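Local coordinates for cellulose biosynthesis protein BcsG (Salmonella typhimurium LT2, PDB 5OLT) that is required, as a whole membrane protein, for cellulose biosynthesis, this chain being its zinc-binding extramembrane domain of the alkaline phosphatase family, at residues 178-191 with 214-226. Sequence-based numbering, arbitrary orientation.
Sequences TALLSFDGSPVYDD and FNLLPLHDGNHFP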
loop_
_atom_site.group_PDB
_atom_site.type_symbol
_atom_site.label_atom_id
_atom_site.label_comp_id
_atom_site.label_asym_id
_atom_site.label_seq_id
_atom_site.Cartn_x
_atom_site.Cartn_y
_atom_site.Cartn_z
ATOM N N THR A 178 -6.706 9.115 23.279
ATOM C CA THR A 178 -5.434 8.423 23.127
ATOM C C THR A 178 -5.640 6.930 23.368
ATOM O O THR A 178 -6.210 6.505 24.400
ATOM C CB THR A 178 -4.444 9.000 24.141
ATOM O OG1 THR A 178 -4.137 10.335 23.740
ATOM C CG2 THR A 178 -3.137 8.221 24.175
ATOM N N ALA A 179 -5.214 6.114 22.406
ATOM C CA ALA A 179 -5.282 4.660 22.541
ATOM C C ALA A 179 -4.004 4.063 23.135
ATOM O O ALA A 179 -4.076 3.089 23.935
ATOM C CB ALA A 179 -5.536 4.074 21.185
ATOM N N LEU A 180 -2.857 4.603 22.725
ATOM C CA LEU A 180 -1.543 4.105 23.114
ATOM C C LEU A 180 -0.617 5.291 23.287
ATOM O O LEU A 180 -0.826 6.348 22.722
ATOM C CB LEU A 180 -0.933 3.178 22.031
ATOM C CG LEU A 180 -1.715 1.878 21.750
ATOM C CD1 LEU A 180 -1.355 1.344 20.363
ATOM C CD2 LEU A 180 -1.433 0.838 22.827
ATOM N N LEU A 181 0.448 5.079 24.049
ATOM C CA LEU A 181 1.613 5.959 23.983
ATOM C C LEU A 181 2.702 5.303 23.185
ATOM O O LEU A 181 2.948 4.087 23.317
ATOM C CB LEU A 181 2.084 6.374 25.377
ATOM C CG LEU A 181 1.030 7.229 26.088
ATOM C CD1 LEU A 181 1.543 7.547 27.505
ATOM C CD2 LEU A 181 0.614 8.519 25.348
ATOM N N SER A 182 3.350 6.104 22.341
ATOM C CA SER A 182 4.198 5.535 21.349
ATOM C C SER A 182 5.525 5.311 21.974
ATOM O O SER A 182 5.797 5.744 23.101
ATOM C CB SER A 182 4.279 6.379 20.064
ATOM O OG SER A 182 4.983 7.570 20.314
ATOM N N PHE A 183 6.311 4.523 21.254
ATOM C CA PHE A 183 7.709 4.253 21.572
ATOM C C PHE A 183 8.532 5.539 21.791
ATOM O O PHE A 183 9.562 5.482 22.454
ATOM C CB PHE A 183 8.307 3.399 20.443
ATOM C CG PHE A 183 8.121 4.002 19.078
ATOM C CD1 PHE A 183 6.893 3.865 18.387
ATOM C CD2 PHE A 183 9.152 4.733 18.483
ATOM C CE1 PHE A 183 6.710 4.460 17.138
ATOM C CE2 PHE A 183 8.979 5.307 17.232
ATOM C CZ PHE A 183 7.756 5.169 16.554
ATOM N N ASP A 184 8.068 6.682 21.245
ATOM C CA ASP A 184 8.704 8.005 21.495
ATOM C C ASP A 184 8.011 8.872 22.588
ATOM O O ASP A 184 8.417 9.995 22.832
ATOM C CB ASP A 184 8.962 8.793 20.165
ATOM C CG ASP A 184 7.775 9.702 19.729
ATOM O OD1 ASP A 184 6.637 9.521 20.215
ATOM O OD2 ASP A 184 7.985 10.628 18.890
ATOM N N GLY A 185 6.976 8.333 23.230
ATOM C CA GLY A 185 6.232 9.049 24.295
ATOM C C GLY A 185 4.996 9.861 23.840
ATOM O O GLY A 185 4.176 10.326 24.660
ATOM N N SER A 186 4.858 10.041 22.540
ATOM C CA SER A 186 3.764 10.821 22.029
ATOM C C SER A 186 2.523 9.935 21.807
ATOM O O SER A 186 2.602 8.700 21.824
ATOM C CB SER A 186 4.153 11.577 20.754
ATOM O OG SER A 186 4.452 10.663 19.739
ATOM N N PRO A 187 1.365 10.568 21.639
ATOM C CA PRO A 187 0.150 9.771 21.583
ATOM C C PRO A 187 -0.058 9.046 20.269
ATOM O O PRO A 187 0.315 9.538 19.190
ATOM C CB PRO A 187 -0.974 10.808 21.743
ATOM C CG PRO A 187 -0.346 12.006 22.313
ATOM C CD PRO A 187 1.071 12.007 21.802
ATOM N N VAL A 188 -0.664 7.870 20.374
ATOM C CA VAL A 188 -1.292 7.243 19.203
ATOM C C VAL A 188 -2.791 7.320 19.465
ATOM O O VAL A 188 -3.293 6.735 20.460
ATOM C CB VAL A 188 -0.831 5.791 19.005
ATOM C CG1 VAL A 188 -1.459 5.269 17.705
ATOM C CG2 VAL A 188 0.692 5.730 18.945
ATOM N N TYR A 189 -3.496 8.096 18.647
ATOM C CA TYR A 189 -4.911 8.311 18.865
ATOM C C TYR A 189 -5.732 7.092 18.455
ATOM O O TYR A 189 -5.315 6.317 17.571
ATOM C CB TYR A 189 -5.378 9.528 18.063
ATOM C CG TYR A 189 -4.637 10.751 18.498
ATOM C CD1 TYR A 189 -4.847 11.274 19.778
ATOM C CD2 TYR A 189 -3.712 11.374 17.649
ATOM C CE1 TYR A 189 -4.129 12.380 20.224
ATOM C CE2 TYR A 189 -2.991 12.502 18.091
ATOM C CZ TYR A 189 -3.220 12.990 19.368
ATOM O OH TYR A 189 -2.522 14.115 19.770
ATOM N N ASP A 190 -6.922 6.963 19.036
ATOM C CA ASP A 190 -7.805 5.879 18.674
ATOM C C ASP A 190 -8.202 5.978 17.204
ATOM O O ASP A 190 -8.704 7.030 16.737
ATOM C CB ASP A 190 -9.075 5.925 19.512
ATOM C CG ASP A 190 -9.933 4.746 19.248
ATOM O OD1 ASP A 190 -9.610 3.646 19.756
ATOM O OD2 ASP A 190 -10.901 4.900 18.495
ATOM N N ASP A 191 -8.071 4.863 16.493
ATOM C CA ASP A 191 -8.300 4.913 15.041
ATOM C C ASP A 191 -9.757 5.067 14.663
ATOM O O ASP A 191 -10.074 5.744 13.672
ATOM C CB ASP A 191 -7.702 3.696 14.368
ATOM C CG ASP A 191 -6.196 3.742 14.435
ATOM O OD1 ASP A 191 -5.655 4.823 14.014
ATOM O OD2 ASP A 191 -5.561 2.786 14.979
ATOM N N PHE A 214 -4.130 8.335 5.033
ATOM C CA PHE A 214 -4.221 8.144 6.476
ATOM C C PHE A 214 -3.121 7.182 6.930
ATOM O O PHE A 214 -3.108 6.037 6.469
ATOM C CB PHE A 214 -5.626 7.579 6.802
ATOM C CG PHE A 214 -5.889 7.218 8.260
ATOM C CD1 PHE A 214 -5.172 7.775 9.352
ATOM C CD2 PHE A 214 -6.907 6.284 8.551
ATOM C CE1 PHE A 214 -5.462 7.419 10.662
ATOM C CE2 PHE A 214 -7.198 5.948 9.876
ATOM C CZ PHE A 214 -6.481 6.499 10.929
ATOM N N ASN A 215 -2.199 7.645 7.792
ATOM C CA ASN A 215 -1.121 6.786 8.272
ATOM C C ASN A 215 -1.332 6.415 9.744
ATOM O O ASN A 215 -1.654 7.269 10.564
ATOM C CB ASN A 215 0.258 7.447 8.064
ATOM C CG ASN A 215 1.376 6.532 8.469
ATOM O OD1 ASN A 215 1.885 6.625 9.582
ATOM N ND2 ASN A 215 1.779 5.634 7.559
ATOM N N LEU A 216 -1.201 5.117 10.033
ATOM C CA LEU A 216 -1.525 4.527 11.336
ATOM C C LEU A 216 -0.334 3.828 11.961
ATOM O O LEU A 216 0.240 2.935 11.349
ATOM C CB LEU A 216 -2.638 3.443 11.195
ATOM C CG LEU A 216 -3.991 3.909 10.740
ATOM C CD1 LEU A 216 -3.980 4.157 9.244
ATOM C CD2 LEU A 216 -5.038 2.858 11.083
ATOM N N LEU A 217 -0.047 4.178 13.206
ATOM C CA LEU A 217 1.099 3.675 13.947
ATOM C C LEU A 217 0.848 2.663 15.107
ATOM O O LEU A 217 1.815 2.292 15.773
ATOM C CB LEU A 217 1.779 4.940 14.576
ATOM C CG LEU A 217 3.265 4.871 14.850
ATOM C CD1 LEU A 217 4.032 4.721 13.533
ATOM C CD2 LEU A 217 3.723 6.118 15.600
ATOM N N PRO A 218 -0.402 2.190 15.362
ATOM C CA PRO A 218 -0.545 1.439 16.621
ATOM C C PRO A 218 0.256 0.142 16.704
ATOM O O PRO A 218 0.568 -0.298 17.815
ATOM C CB PRO A 218 -2.044 1.158 16.690
ATOM C CG PRO A 218 -2.466 1.090 15.266
ATOM C CD PRO A 218 -1.672 2.203 14.604
ATOM N N LEU A 219 0.579 -0.466 15.557
ATOM C CA LEU A 219 1.269 -1.757 15.575
ATOM C C LEU A 219 2.781 -1.593 15.661
ATOM O O LEU A 219 3.492 -2.581 15.731
ATOM C CB LEU A 219 0.884 -2.586 14.345
ATOM C CG LEU A 219 -0.624 -2.767 14.190
ATOM C CD1 LEU A 219 -0.861 -3.686 12.985
ATOM C CD2 LEU A 219 -1.326 -3.292 15.447
ATOM N N HIS A 220 3.290 -0.347 15.672
ATOM C CA HIS A 220 4.740 -0.166 15.790
ATOM C C HIS A 220 5.268 -0.703 17.116
ATOM O O HIS A 220 4.623 -0.590 18.146
ATOM C CB HIS A 220 5.087 1.311 15.666
ATOM C CG HIS A 220 6.563 1.581 15.463
ATOM N ND1 HIS A 220 7.524 1.389 16.451
ATOM C CD2 HIS A 220 7.231 2.032 14.383
ATOM C CE1 HIS A 220 8.706 1.754 15.990
ATOM N NE2 HIS A 220 8.554 2.158 14.740
ATOM N N ASP A 221 6.465 -1.295 17.080
ATOM C CA ASP A 221 7.111 -1.783 18.291
ATOM C C ASP A 221 7.225 -0.665 19.362
ATOM O O ASP A 221 7.395 0.519 19.041
ATOM C CB ASP A 221 8.498 -2.348 17.950
ATOM C CG ASP A 221 8.974 -3.371 18.970
ATOM O OD1 ASP A 221 8.224 -3.706 19.950
ATOM O OD2 ASP A 221 10.117 -3.839 18.776
ATOM N N GLY A 222 7.097 -1.057 20.620
ATOM C CA GLY A 222 7.323 -0.124 21.713
ATOM C C GLY A 222 6.111 0.646 22.187
ATOM O O GLY A 222 6.213 1.405 23.134
ATOM N N ASN A 223 4.968 0.494 21.517
ATOM C CA ASN A 223 3.750 1.185 21.936
ATOM C C ASN A 223 3.150 0.496 23.135
ATOM O O ASN A 223 3.148 -0.734 23.242
ATOM C CB ASN A 223 2.715 1.180 20.824
ATOM C CG ASN A 223 3.099 2.082 19.663
ATOM O OD1 ASN A 223 4.054 2.880 19.743
ATOM N ND2 ASN A 223 2.371 1.954 18.571
ATOM N N HIS A 224 2.622 1.297 24.053
ATOM C CA HIS A 224 2.036 0.756 25.283
ATOM C C HIS A 224 0.745 1.458 25.671
ATOM O O HIS A 224 0.506 2.580 25.269
ATOM C CB HIS A 224 3.038 0.835 26.422
ATOM C CG HIS A 224 3.640 2.184 26.616
ATOM N ND1 HIS A 224 4.730 2.626 25.886
ATOM C CD2 HIS A 224 3.303 3.205 27.449
ATOM C CE1 HIS A 224 5.040 3.862 26.267
ATOM N NE2 HIS A 224 4.187 4.238 27.206
ATOM N N PHE A 225 -0.115 0.768 26.420
ATOM C CA PHE A 225 -1.286 1.436 26.985
ATOM C C PHE A 225 -0.817 2.489 28.005
ATOM O O PHE A 225 0.213 2.289 28.648
ATOM C CB PHE A 225 -2.221 0.436 27.641
ATOM C CG PHE A 225 -2.855 -0.502 26.669
ATOM C CD1 PHE A 225 -3.681 -0.025 25.650
ATOM C CD2 PHE A 225 -2.608 -1.877 26.748
ATOM C CE1 PHE A 225 -4.261 -0.916 24.742
ATOM C CE2 PHE A 225 -3.189 -2.763 25.851
ATOM C CZ PHE A 225 -3.999 -2.276 24.838
ATOM N N PRO A 226 -1.534 3.631 28.106
ATOM C CA PRO A 226 -1.058 4.690 29.013
ATOM C C PRO A 226 -0.923 4.130 30.411
ATOM O O PRO A 226 -1.794 3.420 30.896
ATOM C CB PRO A 226 -2.173 5.733 28.932
ATOM C CG PRO A 226 -2.727 5.563 27.542
ATOM C CD PRO A 226 -2.681 4.076 27.281
#
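F183 and H220 meet through two different first torsions. F183 CG sits between its own backbone N and carbonyl carbon (chi1 54°), while H220 CG lies anti to the backbone N (chi1 -167°). Their contact joins a beta hairpin, strands 178-181 and 187-189, to the loop after strand 210-216 of the central mixed sheet of this alkaline phosphatase family domain. The rings form an offset stack, centroids 3.7 Å apart and planes at 14°. H220 CE1 lies over the centre of the F183 ring. H220 also lies near the zinc ion, and its NE2 hydrogen-bonds to a bound citrate, probably from the crystallisation liquor. Its ND1 donates to D221 O at 2.7 Å, in the ring plane, which helps fix the rotation of the imidazole. F153 packs edge-to-face with F183.

Beside the stack, N223 works with both ends of its amide. OD1 takes the N-H of F183 at 3.2 Å, in the carbonyl plane but bent at the hydrogen. ND2 donates to P218 O and, weakly, to L217 O. The amide thus ties the hairpin turn to the turn at 217-220. Next along the chain, L181 and H224 form a single antiparallel hydrogen-bonded bridge, with L181 N to H224 O at 2.8 Å and H224 N to L181 O at 2.9 Å. L181 O also lies over one face of the H224 ring.

L180 spreads its two methyls. Its CD2 meets F225 CD1, and its CD1 reaches P218 CB at 3.7 Å. At the far end, D191 OD2 touches P218 CG at 3.5 Å.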